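Local coordinates for protein PTS system fructose-specific EIIB component (Bacillus subtilis, PDB 1BLE) that takes a phosphoryl group from phospho-EIIA onto a histidine and passes it to fructose as the sugar is carried into the cell, at residues A[18-22]-A[142-148]; A[28-34]-A[78-84]; A[66-71]-A[93-99]. All blocks are in the same frame, centred on the assembly; numbering follows the deposited sequence.

Interaction 1. Residues A[18-22]-A[142-148]; sequences ILTRW and ELRQLPS
W22 on helix 18-26 and the turn Q145-P147 show how an indole can join a helix to a loop by its edge and one face at once. The fold is an open alpha/beta fold with a largely parallel sheet. Helix 18-26 begins just after H15, phosphorylated during turnover, and residues 142-148 run off the end of strand 140-143. The W22 side chain starts at CB, which packs on M81 of the sheet. CG lies anti to the carbonyl carbon (chi1 -79°), which turns the indole out over the loop. NE1, at the edge of the ring, donates to Q145 O at 2.6 Å, in a nearly straight bond of 166° that lies in the ring plane. Over one face sits P147: its CG is 3.5 Å from the centroid of the six-membered ring, a CH-pi contact close to the ring normal. At the far tip, CH2 stands 3.8 Å from R144 NE. It comes over a face of the guanidinium, with the two planes almost perpendicular (88°).

The R144 group is itself held from the side by E142, whose OE2 takes NE in a salt bridge at 2.7 Å, while R144 O is bonded by R8 and N104. Q145 NE2 bonds G106 O, so the loop is also tied to the sheet. Alongside W22, I18, whose side chain is about 5 Å from that of H15, meets L146 at about a right angle, CD1 to CD2 at 3.5 Å. R21 NH1 makes a weak bond to S148 OG, 3.4 Å long.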
loop_
_atom_site.group_PDB
_atom_site.type_symbol
_atom_site.label_atom_id
_atom_site.label_comp_id
_atom_site.label_asym_id
_atom_site.label_seq_id
_atom_site.Cartn_x
_atom_site.Cartn_y
_atom_site.Cartn_z
ATOM N N ILE A 18 20.013 3.271 3.042
ATOM C CA ILE A 18 20.256 4.603 2.523
ATOM C C ILE A 18 19.161 5.632 2.851
ATOM O O ILE A 18 19.370 6.567 3.628
ATOM C CB ILE A 18 20.442 4.578 0.990
ATOM C CG1 ILE A 18 21.380 3.440 0.574
ATOM C CG2 ILE A 18 21.024 5.904 0.505
ATOM C CD1 ILE A 18 22.874 3.739 0.701
ATOM N N LEU A 19 17.983 5.466 2.271
ATOM C CA LEU A 19 16.913 6.429 2.492
ATOM C C LEU A 19 16.570 6.694 3.970
ATOM O O LEU A 19 16.298 7.819 4.362
ATOM C CB LEU A 19 15.681 5.995 1.723
ATOM C CG LEU A 19 14.817 7.151 1.246
ATOM C CD1 LEU A 19 15.382 7.834 0.026
ATOM C CD2 LEU A 19 13.511 6.490 0.897
ATOM N N THR A 20 16.621 5.650 4.779
ATOM C CA THR A 20 16.327 5.732 6.206
ATOM C C THR A 20 17.291 6.706 6.874
ATOM O O THR A 20 16.914 7.520 7.721
ATOM C CB THR A 20 16.487 4.328 6.873
ATOM O OG1 THR A 20 15.531 3.416 6.316
ATOM C CG2 THR A 20 16.290 4.390 8.380
ATOM N N ARG A 21 18.539 6.659 6.452
ATOM C CA ARG A 21 19.527 7.529 7.042
ATOM C C ARG A 21 19.230 8.983 6.748
ATOM O O ARG A 21 19.373 9.819 7.625
ATOM C CB ARG A 21 20.931 7.107 6.610
ATOM C CG ARG A 21 21.222 5.615 6.941
ATOM C CD ARG A 21 22.628 5.366 7.471
ATOM N NE ARG A 21 23.091 6.514 8.254
ATOM C CZ ARG A 21 24.313 7.049 8.173
ATOM N NH1 ARG A 21 25.224 6.532 7.350
ATOM N NH2 ARG A 21 24.606 8.149 8.857
ATOM N N TRP A 22 18.733 9.285 5.548
ATOM C CA TRP A 22 18.421 10.671 5.209
ATOM C C TRP A 22 17.254 11.123 6.035
ATOM O O TRP A 22 17.242 12.239 6.544
ATOM C CB TRP A 22 18.111 10.840 3.728
ATOM C CG TRP A 22 19.332 10.867 2.939
ATOM C CD1 TRP A 22 19.886 9.822 2.269
ATOM C CD2 TRP A 22 20.240 11.968 2.800
ATOM N NE1 TRP A 22 21.099 10.198 1.744
ATOM C CE2 TRP A 22 21.354 11.512 2.062
ATOM C CE3 TRP A 22 20.232 13.305 3.244
ATOM C CZ2 TRP A 22 22.447 12.320 1.743
ATOM C CZ3 TRP A 22 21.331 14.127 2.920
ATOM C CH2 TRP A 22 22.429 13.626 2.187
ATOM N N GLU A 142 24.156 18.162 -6.060
ATOM C CA GLU A 142 25.158 17.507 -5.222
ATOM C C GLU A 142 25.213 15.997 -5.402
ATOM O O GLU A 142 24.252 15.375 -5.847
ATOM C CB GLU A 142 24.874 17.893 -3.769
ATOM C CG GLU A 142 25.054 16.810 -2.722
ATOM C CD GLU A 142 24.534 17.261 -1.388
ATOM O OE1 GLU A 142 24.597 18.496 -1.143
ATOM O OE2 GLU A 142 24.062 16.401 -0.608
ATOM N N LEU A 143 26.332 15.392 -5.053
ATOM C CA LEU A 143 26.420 13.984 -5.251
ATOM C C LEU A 143 26.837 13.319 -3.999
ATOM O O LEU A 143 27.848 13.674 -3.446
ATOM C CB LEU A 143 27.452 13.659 -6.346
ATOM C CG LEU A 143 27.805 12.176 -6.582
ATOM C CD1 LEU A 143 26.678 11.520 -7.365
ATOM C CD2 LEU A 143 29.099 12.050 -7.333
ATOM N N ARG A 144 26.042 12.367 -3.542
ATOM C CA ARG A 144 26.417 11.573 -2.382
ATOM C C ARG A 144 25.321 10.622 -2.007
ATOM O O ARG A 144 24.154 10.858 -2.335
ATOM C CB ARG A 144 26.866 12.410 -1.184
ATOM C CG ARG A 144 25.912 13.477 -0.697
ATOM C CD ARG A 144 26.408 13.954 0.673
ATOM N NE ARG A 144 25.733 15.166 1.106
ATOM C CZ ARG A 144 25.812 15.665 2.329
ATOM N NH1 ARG A 144 26.549 15.068 3.242
ATOM N NH2 ARG A 144 25.098 16.715 2.659
ATOM N N GLN A 145 25.704 9.509 -1.394
ATOM C CA GLN A 145 24.728 8.503 -0.990
ATOM C C GLN A 145 24.170 8.757 0.396
ATOM O O GLN A 145 22.952 8.761 0.602
ATOM C CB GLN A 145 25.348 7.105 -0.999
ATOM C CG GLN A 145 26.135 6.809 -2.239
ATOM C CD GLN A 145 25.296 6.951 -3.478
ATOM O OE1 GLN A 145 24.236 6.321 -3.580
ATOM N NE2 GLN A 145 25.754 7.779 -4.437
ATOM N N LEU A 146 25.086 8.948 1.342
ATOM C CA LEU A 146 24.748 9.154 2.736
ATOM C C LEU A 146 24.984 10.565 3.311
ATOM O O LEU A 146 25.673 11.390 2.709
ATOM C CB LEU A 146 25.520 8.107 3.513
ATOM C CG LEU A 146 25.381 6.686 2.963
ATOM C CD1 LEU A 146 26.031 5.755 3.936
ATOM C CD2 LEU A 146 23.919 6.293 2.811
ATOM N N PRO A 147 24.330 10.901 4.430
ATOM C CA PRO A 147 24.549 12.233 4.992
ATOM C C PRO A 147 25.981 12.401 5.481
ATOM O O PRO A 147 26.442 13.510 5.712
ATOM C CB PRO A 147 23.560 12.279 6.135
ATOM C CG PRO A 147 22.434 11.509 5.591
ATOM C CD PRO A 147 23.118 10.304 5.014
ATOM N N SER A 148 26.688 11.287 5.598
ATOM C CA SER A 148 28.087 11.273 6.043
ATOM C C SER A 148 29.167 11.263 4.970
ATOM O O SER A 148 30.337 11.359 5.279
ATOM C CB SER A 148 28.334 10.103 6.996
ATOM O OG SER A 148 27.507 8.999 6.690
#

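Interaction 2. Residues A[28-34]-A[78-84]; sequences ADRIIVV and VTAMLLF
Two neighbouring parallel strands, 30-34 and 79-84, form this contact inside the sheet, between strand 57-61 and strand 3-10, and they illustrate how parallel pairing sorts side chains between the two helical layers. The backbone bonds alternate in direction: M81 N donates to R30 O, I32 N to M81 O, L83 N to I32 O at 2.9 Å, and V34 N to L83 O at 3.0 Å. Before the strands proper, D29 grips T79 twice. D29 N donates to T79 O at 2.9 Å, and its carboxylate OD2 receives T79 N at 3.2 Å, from above the carboxylate plane, in effect taking the place of a backbone carbonyl.

The chain reaches 79-84 from strand 57-61 by way of helix 63-71, a beta-alpha-beta crossover that passes over strand 30-34. On that side of the sheet lie I32, L82, A80 and R30, and M66 of the helix covers the first two. The CD2 branch of L82 wedges between I32 CB and V34 CG2, 3.8 Å from each. I32 also packs on M43 of a neighbouring subunit. The other face carries I31, V33, M81 and L83, and L19 of helix 18-26 covers I31, M81 and L83. There L83 CD1 lies against I31 CG2, while L83 CB meets V33 CG2.

At the C-terminal end V34 and F84 lie side by side and point the same way, with F84 CE1 near V34 CB. At the opposite end R30 tucks CG in between its N and C (chi1 48°) and bends once, at chi3 (71°). This carries CD and NE across the CG1 methyl of V78, the two side chains crossing at about a right angle, with NE 3.5 Å from that methyl.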
loop_
_atom_site.group_PDB
_atom_site.type_symbol
_atom_site.label_atom_id
_atom_site.label_comp_id
_atom_site.label_asym_id
_atom_site.label_seq_id
_atom_site.Cartn_x
_atom_site.Cartn_y
_atom_site.Cartn_z
ATOM N N ALA A 28 11.871 13.746 8.693
ATOM C CA ALA A 28 10.782 14.018 7.763
ATOM C C ALA A 28 9.592 13.168 8.120
ATOM O O ALA A 28 9.761 12.067 8.624
ATOM C CB ALA A 28 11.220 13.741 6.363
ATOM N N ASP A 29 8.396 13.689 7.863
ATOM C CA ASP A 29 7.160 12.990 8.187
ATOM C C ASP A 29 6.830 12.010 7.055
ATOM O O ASP A 29 6.472 10.837 7.288
ATOM C CB ASP A 29 5.985 13.987 8.344
ATOM C CG ASP A 29 6.309 15.212 9.267
ATOM O OD1 ASP A 29 6.890 15.051 10.368
ATOM O OD2 ASP A 29 5.925 16.355 8.913
ATOM N N ARG A 30 7.036 12.479 5.827
ATOM C CA ARG A 30 6.716 11.697 4.636
ATOM C C ARG A 30 7.718 11.669 3.485
ATOM O O ARG A 30 8.494 12.602 3.314
ATOM C CB ARG A 30 5.392 12.190 4.088
ATOM C CG ARG A 30 5.326 13.677 3.988
ATOM C CD ARG A 30 3.875 14.104 3.848
ATOM N NE ARG A 30 3.066 13.936 5.068
ATOM C CZ ARG A 30 1.740 13.778 5.059
ATOM N NH1 ARG A 30 1.083 13.745 3.892
ATOM N NH2 ARG A 30 1.059 13.732 6.206
ATOM N N ILE A 31 7.655 10.594 2.691
ATOM C CA ILE A 31 8.488 10.389 1.515
ATOM C C ILE A 31 7.547 10.328 0.330
ATOM O O ILE A 31 6.632 9.524 0.301
ATOM C CB ILE A 31 9.215 9.055 1.564
ATOM C CG1 ILE A 31 10.231 9.081 2.658
ATOM C CG2 ILE A 31 9.997 8.796 0.288
ATOM C CD1 ILE A 31 10.989 7.802 2.685
ATOM N N ILE A 32 7.774 11.158 -0.665
ATOM C CA ILE A 32 6.905 11.116 -1.806
ATOM C C ILE A 32 7.709 10.842 -3.066
ATOM O O ILE A 32 8.727 11.490 -3.318
ATOM C CB ILE A 32 6.152 12.438 -1.944
ATOM C CG1 ILE A 32 5.347 12.704 -0.684
ATOM C CG2 ILE A 32 5.240 12.400 -3.136
ATOM C CD1 ILE A 32 5.019 14.158 -0.501
ATOM N N VAL A 33 7.284 9.840 -3.827
ATOM C CA VAL A 33 7.955 9.522 -5.102
ATOM C C VAL A 33 7.202 10.319 -6.160
ATOM O O VAL A 33 5.968 10.252 -6.256
ATOM C CB VAL A 33 7.926 7.991 -5.418
ATOM C CG1 VAL A 33 8.351 7.722 -6.836
ATOM C CG2 VAL A 33 8.878 7.290 -4.524
ATOM N N VAL A 34 7.930 11.161 -6.878
ATOM C CA VAL A 34 7.304 12.008 -7.896
ATOM C C VAL A 34 7.706 11.464 -9.274
ATOM O O VAL A 34 8.881 11.446 -9.626
ATOM C CB VAL A 34 7.753 13.500 -7.708
ATOM C CG1 VAL A 34 6.997 14.416 -8.605
ATOM C CG2 VAL A 34 7.563 13.943 -6.261
ATOM N N VAL A 78 4.232 20.814 6.652
ATOM C CA VAL A 78 4.685 19.407 6.611
ATOM C C VAL A 78 6.132 19.324 6.108
ATOM O O VAL A 78 6.539 20.099 5.225
ATOM C CB VAL A 78 3.821 18.537 5.648
ATOM C CG1 VAL A 78 4.362 17.134 5.601
ATOM C CG2 VAL A 78 2.380 18.504 6.073
ATOM N N THR A 79 6.888 18.372 6.658
ATOM C CA THR A 79 8.281 18.174 6.300
ATOM C C THR A 79 8.404 16.923 5.450
ATOM O O THR A 79 8.182 15.817 5.941
ATOM C CB THR A 79 9.127 18.065 7.580
ATOM O OG1 THR A 79 9.449 19.388 8.017
ATOM C CG2 THR A 79 10.417 17.278 7.362
ATOM N N ALA A 80 8.809 17.096 4.194
ATOM C CA ALA A 80 8.930 15.980 3.262
ATOM C C ALA A 80 10.238 15.849 2.523
ATOM O O ALA A 80 11.016 16.800 2.387
ATOM C CB ALA A 80 7.831 16.060 2.250
ATOM N N MET A 81 10.416 14.668 1.946
ATOM C CA MET A 81 11.597 14.315 1.173
ATOM C C MET A 81 11.064 13.686 -0.123
ATOM O O MET A 81 10.233 12.777 -0.071
ATOM C CB MET A 81 12.406 13.316 1.989
ATOM C CG MET A 81 13.664 12.889 1.363
ATOM S SD MET A 81 14.456 11.640 2.327
ATOM C CE MET A 81 15.345 10.853 0.945
ATOM N N LEU A 82 11.442 14.249 -1.276
ATOM C CA LEU A 82 11.000 13.746 -2.604
ATOM C C LEU A 82 12.028 12.800 -3.257
ATOM O O LEU A 82 13.251 12.973 -3.103
ATOM C CB LEU A 82 10.751 14.914 -3.553
ATOM C CG LEU A 82 9.797 15.994 -3.043
ATOM C CD1 LEU A 82 9.712 17.138 -4.030
ATOM C CD2 LEU A 82 8.421 15.397 -2.849
ATOM N N LEU A 83 11.520 11.797 -3.964
ATOM C CA LEU A 83 12.353 10.849 -4.665
ATOM C C LEU A 83 12.051 10.966 -6.144
ATOM O O LEU A 83 10.880 11.017 -6.544
ATOM C CB LEU A 83 12.048 9.446 -4.183
ATOM C CG LEU A 83 12.840 9.071 -2.930
ATOM C CD1 LEU A 83 12.389 7.704 -2.426
ATOM C CD2 LEU A 83 14.331 9.079 -3.268
ATOM N N PHE A 84 13.092 11.014 -6.964
ATOM C CA PHE A 84 12.913 11.143 -8.410
ATOM C C PHE A 84 13.677 10.036 -9.129
ATOM O O PHE A 84 14.694 9.565 -8.653
ATOM C CB PHE A 84 13.416 12.528 -8.902
ATOM C CG PHE A 84 12.622 13.697 -8.376
ATOM C CD1 PHE A 84 11.459 14.103 -8.994
ATOM C CD2 PHE A 84 13.002 14.346 -7.211
ATOM C CE1 PHE A 84 10.698 15.132 -8.441
ATOM C CE2 PHE A 84 12.246 15.353 -6.673
ATOM C CZ PHE A 84 11.103 15.750 -7.279
#

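Interaction 3. Residues A[66-71]-A[93-99]; sequences MAKAFH and LIEAGVP
F70 and V98 make the main apolar contact between the end of helix 63-71 and the turn after helix 88-94. The V98 CG1 branch, trans to the residue's own amide nitrogen, lies over one face of the phenyl ring, 3.5 Å from the centroid in a CH-pi contact. The CG2 branch reaches A67 CA, 3.7 Å away. F70 itself swings CG opposite its own backbone nitrogen (chi1 177°), which carries the ring across to V98 and lets CE2 meet P99 CD at 3.3 Å.

Both helices pack on the same side of the sheet. Helix 88-94 belongs to the beta-alpha-beta crossover from strand 79-84 to strand 102-107, and V98 and F70 both rest on I4 of the strand between them. Closer to the sheet, L93 presses CD1 on M66 CG at 3.6 Å. The methionine bends at chi2 (55°) and again at chi3, and its side chain also reaches L82, which L93 touches too. Farther from the sheet, A67 CB meets A96 CB at 3.4 Å.

In the turn after the helix G97 has a positive phi (96°), a conformation easy for glycine; G97 N still bonds I94 O. H71 lays one ring face on F70 CD2, and its ND1 makes a weak bond to A67 O, 3.2 Å long.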
loop_
_atom_site.group_PDB
_atom_site.type_symbol
_atom_site.label_atom_id
_atom_site.label_comp_id
_atom_site.label_asym_id
_atom_site.label_seq_id
_atom_site.Cartn_x
_atom_site.Cartn_y
_atom_site.Cartn_z
ATOM N N MET A 66 1.789 16.495 -7.352
ATOM C CA MET A 66 2.815 17.017 -6.440
ATOM C C MET A 66 2.706 18.531 -6.431
ATOM O O MET A 66 2.579 19.135 -5.381
ATOM C CB MET A 66 4.231 16.595 -6.855
ATOM C CG MET A 66 5.307 16.998 -5.842
ATOM S SD MET A 66 4.934 16.380 -4.197
ATOM C CE MET A 66 5.303 17.790 -3.167
ATOM N N ALA A 67 2.669 19.121 -7.622
ATOM C CA ALA A 67 2.514 20.568 -7.791
ATOM C C ALA A 67 1.317 21.015 -6.973
ATOM O O ALA A 67 1.443 21.906 -6.126
ATOM C CB ALA A 67 2.286 20.907 -9.244
ATOM N N LYS A 68 0.176 20.344 -7.172
ATOM C CA LYS A 68 -1.060 20.700 -6.457
ATOM C C LYS A 68 -0.934 20.530 -4.974
ATOM O O LYS A 68 -1.282 21.442 -4.242
ATOM C CB LYS A 68 -2.273 19.916 -6.944
ATOM N N ALA A 69 -0.347 19.417 -4.531
ATOM C CA ALA A 69 -0.180 19.154 -3.095
ATOM C C ALA A 69 0.791 20.122 -2.428
ATOM O O ALA A 69 0.521 20.614 -1.343
ATOM C CB ALA A 69 0.251 17.732 -2.859
ATOM N N PHE A 70 1.889 20.438 -3.101
ATOM C CA PHE A 70 2.881 21.339 -2.546
ATOM C C PHE A 70 2.282 22.626 -2.042
ATOM O O PHE A 70 2.744 23.189 -1.047
ATOM C CB PHE A 70 3.928 21.705 -3.577
ATOM C CG PHE A 70 4.922 22.685 -3.066
ATOM C CD1 PHE A 70 5.658 22.401 -1.919
ATOM C CD2 PHE A 70 5.119 23.901 -3.697
ATOM C CE1 PHE A 70 6.588 23.311 -1.404
ATOM C CE2 PHE A 70 6.051 24.820 -3.189
ATOM C CZ PHE A 70 6.784 24.520 -2.039
ATOM N N HIS A 71 1.271 23.109 -2.762
ATOM C CA HIS A 71 0.602 24.364 -2.419
ATOM C C HIS A 71 -0.659 24.182 -1.581
ATOM O O HIS A 71 -1.158 25.140 -0.990
ATOM C CB HIS A 71 0.297 25.202 -3.683
ATOM C CG HIS A 71 1.520 25.609 -4.453
ATOM N ND1 HIS A 71 1.820 25.101 -5.696
ATOM C CD2 HIS A 71 2.547 26.428 -4.121
ATOM C CE1 HIS A 71 2.974 25.576 -6.102
ATOM N NE2 HIS A 71 3.444 26.388 -5.163
ATOM N N LEU A 93 8.559 19.473 -12.523
ATOM C CA LEU A 93 7.928 19.881 -11.257
ATOM C C LEU A 93 8.145 21.335 -10.945
ATOM O O LEU A 93 7.318 21.946 -10.267
ATOM C CB LEU A 93 8.398 19.030 -10.057
ATOM C CG LEU A 93 7.817 19.294 -8.663
ATOM C CD1 LEU A 93 6.310 19.038 -8.613
ATOM C CD2 LEU A 93 8.561 18.466 -7.635
ATOM N N ILE A 94 9.281 21.871 -11.375
ATOM C CA ILE A 94 9.587 23.281 -11.129
ATOM C C ILE A 94 8.759 24.164 -12.066
ATOM O O ILE A 94 8.345 25.258 -11.695
ATOM C CB ILE A 94 11.087 23.564 -11.278
ATOM C CG1 ILE A 94 11.840 22.870 -10.148
ATOM C CG2 ILE A 94 11.364 25.032 -11.210
ATOM C CD1 ILE A 94 13.355 22.823 -10.331
ATOM N N GLU A 95 8.451 23.642 -13.251
ATOM C CA GLU A 95 7.624 24.352 -14.213
ATOM C C GLU A 95 6.146 24.200 -13.825
ATOM O O GLU A 95 5.261 24.261 -14.681
ATOM C CB GLU A 95 7.838 23.795 -15.619
ATOM C CG GLU A 95 9.256 23.847 -16.074
ATOM C CD GLU A 95 9.397 23.449 -17.521
ATOM O OE1 GLU A 95 8.560 22.648 -18.021
ATOM O OE2 GLU A 95 10.352 23.951 -18.161
ATOM N N ALA A 96 5.895 23.883 -12.558
ATOM C CA ALA A 96 4.536 23.753 -12.038
ATOM C C ALA A 96 4.443 24.644 -10.773
ATOM O O ALA A 96 3.386 24.762 -10.143
ATOM C CB ALA A 96 4.192 22.290 -11.750
ATOM N N GLY A 97 5.569 25.270 -10.420
ATOM C CA GLY A 97 5.592 26.189 -9.295
ATOM C C GLY A 97 6.037 25.706 -7.938
ATOM O O GLY A 97 5.638 26.278 -6.921
ATOM N N VAL A 98 6.892 24.689 -7.919
ATOM C CA VAL A 98 7.395 24.120 -6.681
ATOM C C VAL A 98 8.889 24.405 -6.685
ATOM O O VAL A 98 9.625 23.812 -7.448
ATOM C CB VAL A 98 7.140 22.575 -6.623
ATOM C CG1 VAL A 98 7.466 22.041 -5.246
ATOM C CG2 VAL A 98 5.687 22.249 -6.986
ATOM N N PRO A 99 9.353 25.330 -5.836
ATOM C CA PRO A 99 10.779 25.651 -5.792
ATOM C C PRO A 99 11.617 24.562 -5.119
ATOM O O PRO A 99 11.350 24.143 -3.981
ATOM C CB PRO A 99 10.804 26.939 -4.962
ATOM C CG PRO A 99 9.790 26.657 -3.914
ATOM C CD PRO A 99 8.638 26.023 -4.748
#

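From the N terminus, helix 18-26 opens the loop that interaction 1 closes 120 residues later, where the chain leaves strand 140-143. Interactions 2 and 3 are both nested inside that loop. Strand 30-34 follows the helix and pairs with strand 79-84 in interaction 2. Residues 66-71 lie between those strands, but their partners at 93-99 come after the second one, so interactions 2 and 3 cross. Interaction 1 meets one face of the strand pair, with L19 touching I31, M81 and L83. Interaction 3 meets the other face, through M66 and L93. Interactions 1 and 3, with centres about 24 Å apart, do not touch; the sheet lies between them.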